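Local coordinates for protein histone-lysine N-methyltransferase, H3 lysine-9 specific SUVH4 (Arabidopsis thaliana, PDB 4QEN) that deposits the repressive H3K9 methyl mark with S-adenosyl-L-methionine as methyl donor and binds methylated DNA, maintaining CpNpG methylation and gene silencing, at residues K103-V108 / L155-E160; H461-N466 / N527-L532; P465-Q470 / V484-A489. One frame throughout, in Å; residues are numbered along the deposited sequence.

Contact 1. Residues K103-V108 / L155-E160; sequences KLPLAV and LKHCCE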
loop_
_atom_site.group_PDB
_atom_site.type_symbol
_atom_site.label_atom_id
_atom_site.label_comp_id
_atom_site.label_asym_id
_atom_site.label_seq_id
_atom_site.Cartn_x
_atom_site.Cartn_y
_atom_site.Cartn_z
ATOM N N LYS A 103 30.906 -9.454 -20.344
ATOM C CA LYS A 103 32.046 -9.214 -19.470
ATOM C C LYS A 103 31.469 -8.725 -18.153
ATOM O O LYS A 103 30.655 -7.811 -18.146
ATOM C CB LYS A 103 32.940 -8.138 -20.073
ATOM C CG LYS A 103 34.285 -7.961 -19.399
ATOM C CD LYS A 103 35.398 -7.841 -20.441
ATOM C CE LYS A 103 34.983 -6.962 -21.621
ATOM N NZ LYS A 103 36.031 -6.910 -22.681
ATOM N N LEU A 104 31.860 -9.349 -17.046
ATOM C CA LEU A 104 31.348 -8.943 -15.738
ATOM C C LEU A 104 32.374 -8.073 -15.009
ATOM O O LEU A 104 33.553 -8.130 -15.325
ATOM C CB LEU A 104 30.930 -10.170 -14.927
ATOM C CG LEU A 104 29.548 -10.575 -15.459
ATOM C CD1 LEU A 104 29.595 -11.818 -16.328
ATOM C CD2 LEU A 104 28.547 -10.708 -14.345
ATOM N N PRO A 105 31.930 -7.235 -14.056
ATOM C CA PRO A 105 30.563 -7.028 -13.549
ATOM C C PRO A 105 29.657 -6.320 -14.556
ATOM O O PRO A 105 30.131 -5.667 -15.488
ATOM C CB PRO A 105 30.777 -6.143 -12.318
ATOM C CG PRO A 105 32.023 -5.386 -12.623
ATOM C CD PRO A 105 32.900 -6.339 -13.401
ATOM N N LEU A 106 28.352 -6.455 -14.355
ATOM C CA LEU A 106 27.373 -5.979 -15.322
ATOM C C LEU A 106 26.166 -5.445 -14.554
ATOM O O LEU A 106 25.554 -6.177 -13.774
ATOM C CB LEU A 106 26.950 -7.145 -16.221
ATOM C CG LEU A 106 26.018 -6.859 -17.409
ATOM C CD1 LEU A 106 26.735 -6.019 -18.470
ATOM C CD2 LEU A 106 25.509 -8.172 -18.011
ATOM N N ALA A 107 25.827 -4.178 -14.764
ATOM C CA ALA A 107 24.761 -3.544 -13.992
ATOM C C ALA A 107 23.397 -3.993 -14.481
ATOM O O ALA A 107 23.214 -4.259 -15.672
ATOM C CB ALA A 107 24.871 -2.044 -14.083
ATOM N N VAL A 108 22.437 -4.072 -13.562
ATOM C CA VAL A 108 21.074 -4.392 -13.951
ATOM C C VAL A 108 20.112 -3.333 -13.452
ATOM O O VAL A 108 19.018 -3.201 -14.004
ATOM C CB VAL A 108 20.608 -5.778 -13.446
ATOM C CG1 VAL A 108 21.496 -6.883 -14.011
ATOM C CG2 VAL A 108 20.574 -5.811 -11.921
ATOM N N LEU A 155 28.421 -0.526 -15.407
ATOM C CA LEU A 155 27.738 0.294 -16.388
ATOM C C LEU A 155 28.488 0.353 -17.721
ATOM O O LEU A 155 27.870 0.346 -18.785
ATOM C CB LEU A 155 27.480 1.702 -15.843
ATOM C CG LEU A 155 26.352 1.738 -14.791
ATOM C CD1 LEU A 155 26.287 3.090 -14.086
ATOM C CD2 LEU A 155 24.996 1.400 -15.446
ATOM N N LYS A 156 29.815 0.374 -17.655
ATOM C CA LYS A 156 30.604 0.379 -18.878
ATOM C C LYS A 156 30.282 -0.897 -19.624
ATOM O O LYS A 156 30.074 -0.873 -20.846
ATOM C CB LYS A 156 32.096 0.427 -18.556
ATOM C CG LYS A 156 33.046 0.019 -19.707
ATOM C CD LYS A 156 34.514 0.198 -19.240
ATOM C CE LYS A 156 35.495 0.199 -20.403
ATOM N NZ LYS A 156 35.648 -1.143 -20.965
ATOM N N HIS A 157 30.192 -2.008 -18.890
ATOM C CA HIS A 157 29.950 -3.267 -19.578
ATOM C C HIS A 157 28.542 -3.275 -20.181
ATOM O O HIS A 157 28.345 -3.788 -21.295
ATOM C CB HIS A 157 30.252 -4.471 -18.680
ATOM C CG HIS A 157 31.716 -4.616 -18.373
ATOM N ND1 HIS A 157 32.186 -5.270 -17.254
ATOM C CD2 HIS A 157 32.810 -4.183 -19.047
ATOM C CE1 HIS A 157 33.511 -5.232 -17.253
ATOM N NE2 HIS A 157 33.915 -4.578 -18.326
ATOM N N CYS A 158 27.595 -2.625 -19.497
ATOM C CA CYS A 158 26.241 -2.533 -20.045
ATOM C C CYS A 158 26.309 -1.826 -21.389
ATOM O O CYS A 158 25.662 -2.242 -22.360
ATOM C CB CYS A 158 25.332 -1.747 -19.112
ATOM S SG CYS A 158 24.846 -2.689 -17.663
ATOM N N CYS A 159 27.115 -0.768 -21.438
ATOM C CA CYS A 159 27.217 0.015 -22.662
ATOM C C CYS A 159 27.790 -0.874 -23.758
ATOM O O CYS A 159 27.259 -0.915 -24.857
ATOM C CB CYS A 159 28.061 1.280 -22.444
ATOM S SG CYS A 159 28.310 2.268 -23.957
ATOM N N GLU A 160 28.814 -1.657 -23.435
ATOM C CA GLU A 160 29.538 -2.376 -24.487
ATOM C C GLU A 160 28.795 -3.608 -25.007
ATOM O O GLU A 160 29.012 -4.035 -26.145
ATOM C CB GLU A 160 30.920 -2.773 -23.987
ATOM C CG GLU A 160 31.773 -1.552 -23.702
ATOM C CD GLU A 160 33.019 -1.853 -22.895
ATOM O OE1 GLU A 160 33.092 -2.932 -22.248
ATOM O OE2 GLU A 160 33.912 -0.982 -22.906
HETATM O O HOH W 1 35.612 -3.895 -21.949
#
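His157 reaches from the helix 155-160 into the bend formed by Lys103, Leu104 and Pro105. Its CB lies against two backbone carbonyls, those of Lys103 and Pro105. CG stays close to the same two oxygens. ND1 then donates a hydrogen bond to Pro105 O at 2.7 Å. The acceptor sits near the plane of the ring, and the donor lies in the carbonyl plane. Lys103 O is also near ND1, but its angle is poor for a bond. CD2 lies under CB and CG of Lys103, each at 4.1 Å. Farther out, CE1 approaches Leu104 O at 3.5 Å. NE2, at the far end, lies beneath CG of Lys103. That lysine lies across one face of the ring as a CH-pi contact, its CG 3.8 Å from the ring centroid. With CG of Lys103 anti to its backbone N (chi1 -170°), the aliphatic part of the chain is laid over the imidazole. Its NZ goes on to a water, which it meets weakly and which donates to Glu160 OE1. Lys156 NZ forms a salt bridge with Glu160 OE2 at 2.6 Å. An alanine in place of His157 would probably leave Pro105 O without its side-chain donor and the Lys103 chain without a ring to lie on.

Beyond the histidine the contact is mostly apolar. CD1 of Leu106 rests on the helix backbone at Cys158 N, 3.6 Å away. CB of Ala107 touches both Cys158 SG, at 3.6 Å, and CD2 of Leu155. Strand 106-108 and the helix run nearly perpendicular, at 88°. This is helix-on-sheet packing in the SRA (YDG) domain, where helix 151-161 lies against strands 88-91 and 106-112 of the curved sheet.

Contact 2. Residues H461-N466 / N527-L532; sequences HSCEPN and NCRKRL. With ZN (zinc ion), chain H; SAH (S-adenosyl-L-homocysteine), chain D.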
loop_
_atom_site.group_PDB
_atom_site.type_symbol
_atom_site.label_atom_id
_atom_site.label_comp_id
_atom_site.label_asym_id
_atom_site.label_seq_id
_atom_site.Cartn_x
_atom_site.Cartn_y
_atom_site.Cartn_z
ATOM N N HIS A 461 -16.156 -4.390 -4.909
ATOM C CA HIS A 461 -15.477 -5.675 -4.807
ATOM C C HIS A 461 -14.340 -5.787 -5.816
ATOM O O HIS A 461 -14.469 -5.335 -6.951
ATOM C CB HIS A 461 -16.464 -6.814 -5.091
ATOM C CG HIS A 461 -15.795 -8.112 -5.425
ATOM N ND1 HIS A 461 -15.349 -8.988 -4.457
ATOM C CD2 HIS A 461 -15.464 -8.666 -6.617
ATOM C CE1 HIS A 461 -14.783 -10.032 -5.039
ATOM N NE2 HIS A 461 -14.836 -9.859 -6.348
ATOM N N SER A 462 -13.241 -6.413 -5.412
ATOM C CA SER A 462 -12.248 -6.865 -6.380
ATOM C C SER A 462 -11.790 -8.288 -6.081
ATOM O O SER A 462 -11.718 -8.693 -4.927
ATOM C CB SER A 462 -11.036 -5.936 -6.416
ATOM O OG SER A 462 -10.031 -6.463 -7.272
ATOM N N CYS A 463 -11.472 -9.036 -7.131
ATOM C CA CYS A 463 -10.868 -10.353 -6.977
ATOM C C CYS A 463 -9.388 -10.239 -6.568
ATOM O O CYS A 463 -8.796 -11.211 -6.103
ATOM C CB CYS A 463 -11.036 -11.159 -8.270
ATOM S SG CYS A 463 -12.799 -11.293 -8.829
ATOM N N GLU A 464 -8.805 -9.054 -6.751
ATOM C CA GLU A 464 -7.462 -8.748 -6.229
ATOM C C GLU A 464 -7.478 -7.441 -5.431
ATOM O O GLU A 464 -6.985 -6.404 -5.870
ATOM C CB GLU A 464 -6.401 -8.704 -7.344
ATOM C CG GLU A 464 -6.608 -7.618 -8.396
ATOM C CD GLU A 464 -5.324 -6.921 -8.820
ATOM O OE1 GLU A 464 -4.231 -7.335 -8.381
ATOM O OE2 GLU A 464 -5.415 -5.950 -9.602
ATOM N N PRO A 465 -8.031 -7.492 -4.223
ATOM C CA PRO A 465 -8.317 -6.250 -3.500
ATOM C C PRO A 465 -7.079 -5.607 -2.900
ATOM O O PRO A 465 -6.042 -6.258 -2.800
ATOM C CB PRO A 465 -9.236 -6.721 -2.376
ATOM C CG PRO A 465 -8.788 -8.146 -2.113
ATOM C CD PRO A 465 -8.385 -8.699 -3.453
ATOM N N ASN A 466 -7.195 -4.346 -2.490
ATOM C CA ASN A 466 -6.142 -3.713 -1.698
ATOM C C ASN A 466 -6.561 -3.390 -0.251
ATOM O O ASN A 466 -5.760 -2.877 0.533
ATOM C CB ASN A 466 -5.588 -2.474 -2.404
ATOM C CG ASN A 466 -6.665 -1.486 -2.763
ATOM O OD1 ASN A 466 -7.777 -1.525 -2.221
ATOM N ND2 ASN A 466 -6.341 -0.575 -3.669
ATOM N N ASN A 527 -6.595 -12.001 -12.560
ATOM C CA ASN A 527 -7.212 -13.288 -12.219
ATOM C C ASN A 527 -8.708 -13.197 -11.857
ATOM O O ASN A 527 -9.177 -13.885 -10.940
ATOM C CB ASN A 527 -6.436 -13.953 -11.074
ATOM C CG ASN A 527 -6.646 -13.254 -9.730
ATOM O OD1 ASN A 527 -7.134 -12.124 -9.669
ATOM N ND2 ASN A 527 -6.278 -13.932 -8.646
ATOM N N CYS A 528 -9.451 -12.369 -12.587
ATOM C CA CYS A 528 -10.807 -11.970 -12.177
ATOM C C CYS A 528 -11.871 -13.048 -11.874
ATOM O O CYS A 528 -12.785 -12.778 -11.128
ATOM C CB CYS A 528 -11.387 -10.927 -13.140
ATOM S SG CYS A 528 -13.117 -10.490 -12.795
ATOM N N ARG A 529 -11.810 -14.240 -12.454
ATOM C CA ARG A 529 -12.869 -15.247 -12.193
ATOM C C ARG A 529 -14.284 -14.845 -12.673
ATOM O O ARG A 529 -15.141 -15.708 -12.851
ATOM C CB ARG A 529 -12.914 -15.684 -10.711
ATOM C CG ARG A 529 -14.123 -15.154 -9.933
ATOM C CD ARG A 529 -14.277 -15.770 -8.547
ATOM N NE ARG A 529 -15.462 -15.241 -7.862
ATOM C CZ ARG A 529 -15.946 -15.703 -6.710
ATOM N NH1 ARG A 529 -15.359 -16.719 -6.096
ATOM N NH2 ARG A 529 -17.025 -15.150 -6.170
ATOM N N LYS A 530 -14.523 -13.540 -12.831
ATOM C CA LYS A 530 -15.631 -13.000 -13.642
ATOM C C LYS A 530 -17.028 -12.922 -13.013
ATOM O O LYS A 530 -17.974 -12.502 -13.677
ATOM C CB LYS A 530 -15.712 -13.708 -15.001
ATOM C CG LYS A 530 -14.570 -13.369 -15.936
ATOM C CD LYS A 530 -14.608 -11.900 -16.321
ATOM C CE LYS A 530 -13.455 -11.556 -17.236
ATOM N NZ LYS A 530 -13.391 -12.528 -18.365
ATOM N N ARG A 531 -17.159 -13.306 -11.745
ATOM C CA ARG A 531 -18.462 -13.275 -11.075
ATOM C C ARG A 531 -18.328 -12.833 -9.625
ATOM O O ARG A 531 -17.454 -13.323 -8.903
ATOM C CB ARG A 531 -19.126 -14.656 -11.113
ATOM C CG ARG A 531 -19.440 -15.196 -12.501
ATOM C CD ARG A 531 -19.795 -16.680 -12.433
ATOM N NE ARG A 531 -20.889 -16.949 -11.499
ATOM C CZ ARG A 531 -21.429 -18.148 -11.302
ATOM N NH1 ARG A 531 -20.978 -19.197 -11.972
ATOM N NH2 ARG A 531 -22.423 -18.301 -10.437
ATOM N N LEU A 532 -19.180 -11.905 -9.191
ATOM C CA LEU A 532 -19.247 -11.581 -7.770
ATOM C C LEU A 532 -19.869 -12.794 -7.108
ATOM O O LEU A 532 -19.481 -13.199 -6.012
ATOM C CB LEU A 532 -20.101 -10.337 -7.507
ATOM C CG LEU A 532 -19.345 -9.036 -7.222
ATOM C CD1 LEU A 532 -18.586 -8.590 -8.462
ATOM C CD2 LEU A 532 -20.283 -7.942 -6.744
HETATM ZN ZN ZN H . -13.211 -9.667 -10.582
HETATM N N SAH D . -20.908 0.405 -6.694
HETATM C CA SAH D . -21.930 0.557 -5.662
HETATM C CB SAH D . -21.289 0.569 -4.277
HETATM C CG SAH D . -20.894 -0.823 -3.795
HETATM S SD SAH D . -22.355 -1.679 -3.163
HETATM C C SAH D . -22.787 1.804 -5.858
HETATM O O SAH D . -23.473 2.234 -4.931
HETATM O OXT SAH D . -22.805 2.405 -6.931
HETATM C "C5'" SAH D . -22.044 -3.208 -4.081
HETATM C "C4'" SAH D . -22.702 -3.235 -5.454
HETATM O "O4'" SAH D . -21.889 -2.541 -6.387
HETATM C "C3'" SAH D . -22.859 -4.656 -5.969
HETATM O "O3'" SAH D . -24.141 -5.170 -5.712
HETATM C "C2'" SAH D . -22.632 -4.509 -7.453
HETATM O "O2'" SAH D . -23.838 -4.140 -8.081
HETATM C "C1'" SAH D . -21.694 -3.328 -7.545
HETATM N N9 SAH D . -20.304 -3.826 -7.606
HETATM C C8 SAH D . -19.357 -3.786 -6.608
HETATM N N7 SAH D . -18.217 -4.356 -7.070
HETATM C C5 SAH D . -18.425 -4.773 -8.340
HETATM C C6 SAH D . -17.607 -5.415 -9.273
HETATM N N6 SAH D . -16.343 -5.741 -8.983
HETATM N N1 SAH D . -18.119 -5.717 -10.519
HETATM C C2 SAH D . -19.420 -5.386 -10.847
HETATM N N3 SAH D . -20.227 -4.753 -9.923
HETATM C C4 SAH D . -19.734 -4.444 -8.690
#
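Cys463 and Cys528 turn their thiolates onto one zinc ion by different first torsions. SG of Cys463 is anti to its carbonyl carbon (chi1 -55°), whereas SG of Cys528 is anti to its backbone N (chi1 175°). Cys463 SG and Cys528 SG each bind the zinc ion at 2.4 Å. Cys521 and Cys523 complete the four-sulfur site.

A second meeting point lies at His461 and Leu532. CD2 of the imidazole touches CD1 of Leu532 at 3.6 Å, the two side chains lying alongside but running opposite ways. The same leucine methyl packs against the adenine of S-adenosyl-L-homocysteine, 3.4 Å from its C6. The backbone of His461 reads the adenine from the other segment. His461 N donates to SAH N7 at 3.0 Å, and SAH N6 donates to His461 O at 2.8 Å. The ring of His461 is held in turn by Tyr502, whose backbone N bonds to ND1 and whose own ring meets it edge-to-face.

Arg529 braces the end of the second segment. Its NE donates to Arg531 O at 3.0 Å, in the guanidinium plane, and its NH2 bonds to Tyr504 O.

The zinc ion ties Cys463 of the SET domain to Cys528, Cys521 and Cys523 of the post-SET region, and so joins 461-466 to 527-532. The adenine pocket is built from both sides of this junction. That is consistent with the need for the post-SET domain in methyltransferase activity: zinc binding and cofactor binding draw on the same two segments.

Contact 3. Residues P465-Q470 / V484-A489; sequences PNLFVQ and VVLFAA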
loop_
_atom_site.group_PDB
_atom_site.type_symbol
_atom_site.label_atom_id
_atom_site.label_comp_id
_atom_site.label_asym_id
_atom_site.label_seq_id
_atom_site.Cartn_x
_atom_site.Cartn_y
_atom_site.Cartn_z
ATOM N N PRO A 465 -8.031 -7.492 -4.223
ATOM C CA PRO A 465 -8.317 -6.250 -3.500
ATOM C C PRO A 465 -7.079 -5.607 -2.900
ATOM O O PRO A 465 -6.042 -6.258 -2.800
ATOM C CB PRO A 465 -9.236 -6.721 -2.376
ATOM C CG PRO A 465 -8.788 -8.146 -2.113
ATOM C CD PRO A 465 -8.385 -8.699 -3.453
ATOM N N ASN A 466 -7.195 -4.346 -2.490
ATOM C CA ASN A 466 -6.142 -3.713 -1.698
ATOM C C ASN A 466 -6.561 -3.390 -0.251
ATOM O O ASN A 466 -5.760 -2.877 0.533
ATOM C CB ASN A 466 -5.588 -2.474 -2.404
ATOM C CG ASN A 466 -6.665 -1.486 -2.763
ATOM O OD1 ASN A 466 -7.777 -1.525 -2.221
ATOM N ND2 ASN A 466 -6.341 -0.575 -3.669
ATOM N N LEU A 467 -7.809 -3.701 0.095
ATOM C CA LEU A 467 -8.264 -3.610 1.482
ATOM C C LEU A 467 -8.629 -4.991 1.995
ATOM O O LEU A 467 -8.863 -5.907 1.213
ATOM C CB LEU A 467 -9.490 -2.706 1.613
ATOM C CG LEU A 467 -9.411 -1.282 1.074
ATOM C CD1 LEU A 467 -10.715 -0.542 1.354
ATOM C CD2 LEU A 467 -8.220 -0.553 1.681
ATOM N N PHE A 468 -8.689 -5.145 3.313
ATOM C CA PHE A 468 -9.183 -6.388 3.877
ATOM C C PHE A 468 -10.083 -6.113 5.085
ATOM O O PHE A 468 -9.995 -5.049 5.719
ATOM C CB PHE A 468 -8.034 -7.345 4.209
ATOM C CG PHE A 468 -7.232 -6.943 5.410
ATOM C CD1 PHE A 468 -6.172 -6.059 5.292
ATOM C CD2 PHE A 468 -7.525 -7.466 6.660
ATOM C CE1 PHE A 468 -5.427 -5.697 6.402
ATOM C CE2 PHE A 468 -6.777 -7.101 7.767
ATOM C CZ PHE A 468 -5.736 -6.224 7.638
ATOM N N VAL A 469 -10.954 -7.077 5.365
ATOM C CA VAL A 469 -11.921 -6.988 6.450
ATOM C C VAL A 469 -11.311 -7.481 7.756
ATOM O O VAL A 469 -10.689 -8.534 7.798
ATOM C CB VAL A 469 -13.191 -7.822 6.136
ATOM C CG1 VAL A 469 -14.178 -7.748 7.291
ATOM C CG2 VAL A 469 -13.835 -7.348 4.839
ATOM N N GLN A 470 -11.494 -6.706 8.815
ATOM C CA GLN A 470 -10.995 -7.057 10.136
ATOM C C GLN A 470 -12.098 -6.872 11.166
ATOM O O GLN A 470 -12.671 -5.782 11.283
ATOM C CB GLN A 470 -9.795 -6.183 10.517
ATOM C CG GLN A 470 -9.261 -6.469 11.927
ATOM C CD GLN A 470 -8.699 -7.877 12.063
ATOM O OE1 GLN A 470 -7.703 -8.235 11.423
ATOM N NE2 GLN A 470 -9.343 -8.687 12.895
ATOM N N VAL A 484 -17.065 -4.190 11.988
ATOM C CA VAL A 484 -16.428 -4.613 10.747
ATOM C C VAL A 484 -15.591 -3.444 10.230
ATOM O O VAL A 484 -16.132 -2.386 9.918
ATOM C CB VAL A 484 -17.495 -4.979 9.693
ATOM C CG1 VAL A 484 -16.850 -5.212 8.327
ATOM C CG2 VAL A 484 -18.299 -6.200 10.145
ATOM N N VAL A 485 -14.275 -3.609 10.174
ATOM C CA VAL A 485 -13.414 -2.489 9.788
ATOM C C VAL A 485 -12.536 -2.854 8.584
ATOM O O VAL A 485 -11.933 -3.925 8.552
ATOM C CB VAL A 485 -12.520 -2.039 10.967
ATOM C CG1 VAL A 485 -11.664 -0.821 10.572
ATOM C CG2 VAL A 485 -13.376 -1.727 12.209
ATOM N N LEU A 486 -12.496 -1.969 7.593
ATOM C CA LEU A 486 -11.623 -2.108 6.427
ATOM C C LEU A 486 -10.259 -1.440 6.636
ATOM O O LEU A 486 -10.189 -0.212 6.919
ATOM C CB LEU A 486 -12.297 -1.503 5.191
ATOM C CG LEU A 486 -13.628 -2.138 4.781
ATOM C CD1 LEU A 486 -14.288 -1.339 3.660
ATOM C CD2 LEU A 486 -13.406 -3.569 4.337
ATOM N N PHE A 487 -9.203 -2.257 6.479
ATOM C CA PHE A 487 -7.802 -1.812 6.575
ATOM C C PHE A 487 -7.085 -1.958 5.237
ATOM O O PHE A 487 -7.378 -2.872 4.475
ATOM C CB PHE A 487 -7.020 -2.668 7.581
ATOM C CG PHE A 487 -7.347 -2.382 9.020
ATOM C CD1 PHE A 487 -8.422 -3.002 9.635
ATOM C CD2 PHE A 487 -6.574 -1.495 9.756
ATOM C CE1 PHE A 487 -8.731 -2.747 10.981
ATOM C CE2 PHE A 487 -6.884 -1.222 11.096
ATOM C CZ PHE A 487 -7.971 -1.853 11.700
ATOM N N ALA A 488 -6.100 -1.103 4.988
ATOM C CA ALA A 488 -5.237 -1.256 3.818
ATOM C C ALA A 488 -4.403 -2.527 3.914
ATOM O O ALA A 488 -3.621 -2.688 4.852
ATOM C CB ALA A 488 -4.309 -0.036 3.681
ATOM N N ALA A 489 -4.543 -3.421 2.937
ATOM C CA ALA A 489 -3.704 -4.621 2.899
ATOM C C ALA A 489 -2.350 -4.295 2.274
ATOM O O ALA A 489 -1.335 -4.942 2.552
ATOM C CB ALA A 489 -4.399 -5.734 2.097
#
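Asn466 opens the pairing by accepting a backbone hydrogen bond from the other segment: Ala489 N to Asn466 O, 2.7 Å. Its side chain turns elsewhere, to the backbone of Thr499 and Glu497.

Leu467 follows as a non-hydrogen-bonded pair with Ala488. The two side chains diverge, yet CD2 of Leu467 still reaches Ala488 CA at 3.7 Å. Leu467 CA also makes a CA-H...O contact with Phe487 O.

Phe468 forms a hydrogen-bonded pair with Phe487. Phe468 N donates to Phe487 O at 2.9 Å, and Phe487 N returns a bond to Phe468 O at 3.0 Å. CG of Phe468 stands between its backbone N and carbonyl carbon (chi1 73°), a torsion that lays the ring back over the neighbouring strand. CE1 then packs on Phe487 CB at 3.6 Å, and CD1 on the methyl of Ala489. Ala488 O lies at the edge of this ring, near its plane.

Val469 points to the other face together with its pair mate Leu486. Its two methyls divide the work: CG2 meets Leu486 CD2 at 3.8 Å, while CG1 meets CG1 of Val484.

Gln470 returns to the face of the phenylalanines and pairs with Val485 through two backbone bonds. Its CB comes to 3.6 Å from CD1 of the Phe487 ring. Its NE2 turns off the pair and donates to Arg328 O.

The segments belong to an antiparallel beta hairpin of the SET domain. Strands 467-473 and 483-488 are the middle pair of a four-stranded sheet, flanked by 331-332 and 380-383. Leu324 packs on the face carrying Phe468, Gln470 and Phe487; Tyr500 touches Val469 and Leu486 on the other.

How the contacts relate
Contact 1 stands apart, its centre about 42 Å from that of contact 2 and about 44 Å from that of contact 3. It belongs to the SRA domain, and the other two to the catalytic half. Contacts 2 and 3 share Pro465 and Asn466, where the loop at the zinc site runs into the hairpin. Contacts 1 and 3 are mostly buried, whereas contact 2 is only partly so. Their chemistry differs accordingly. Contact 1 joins a helix to a strand and its preceding turn through a histidine and apolar groups, with charged side chains at its exposed end. Contact 2 depends on metal and cofactor. Contact 3 rests on regular backbone pairing and hydrophobic side chains.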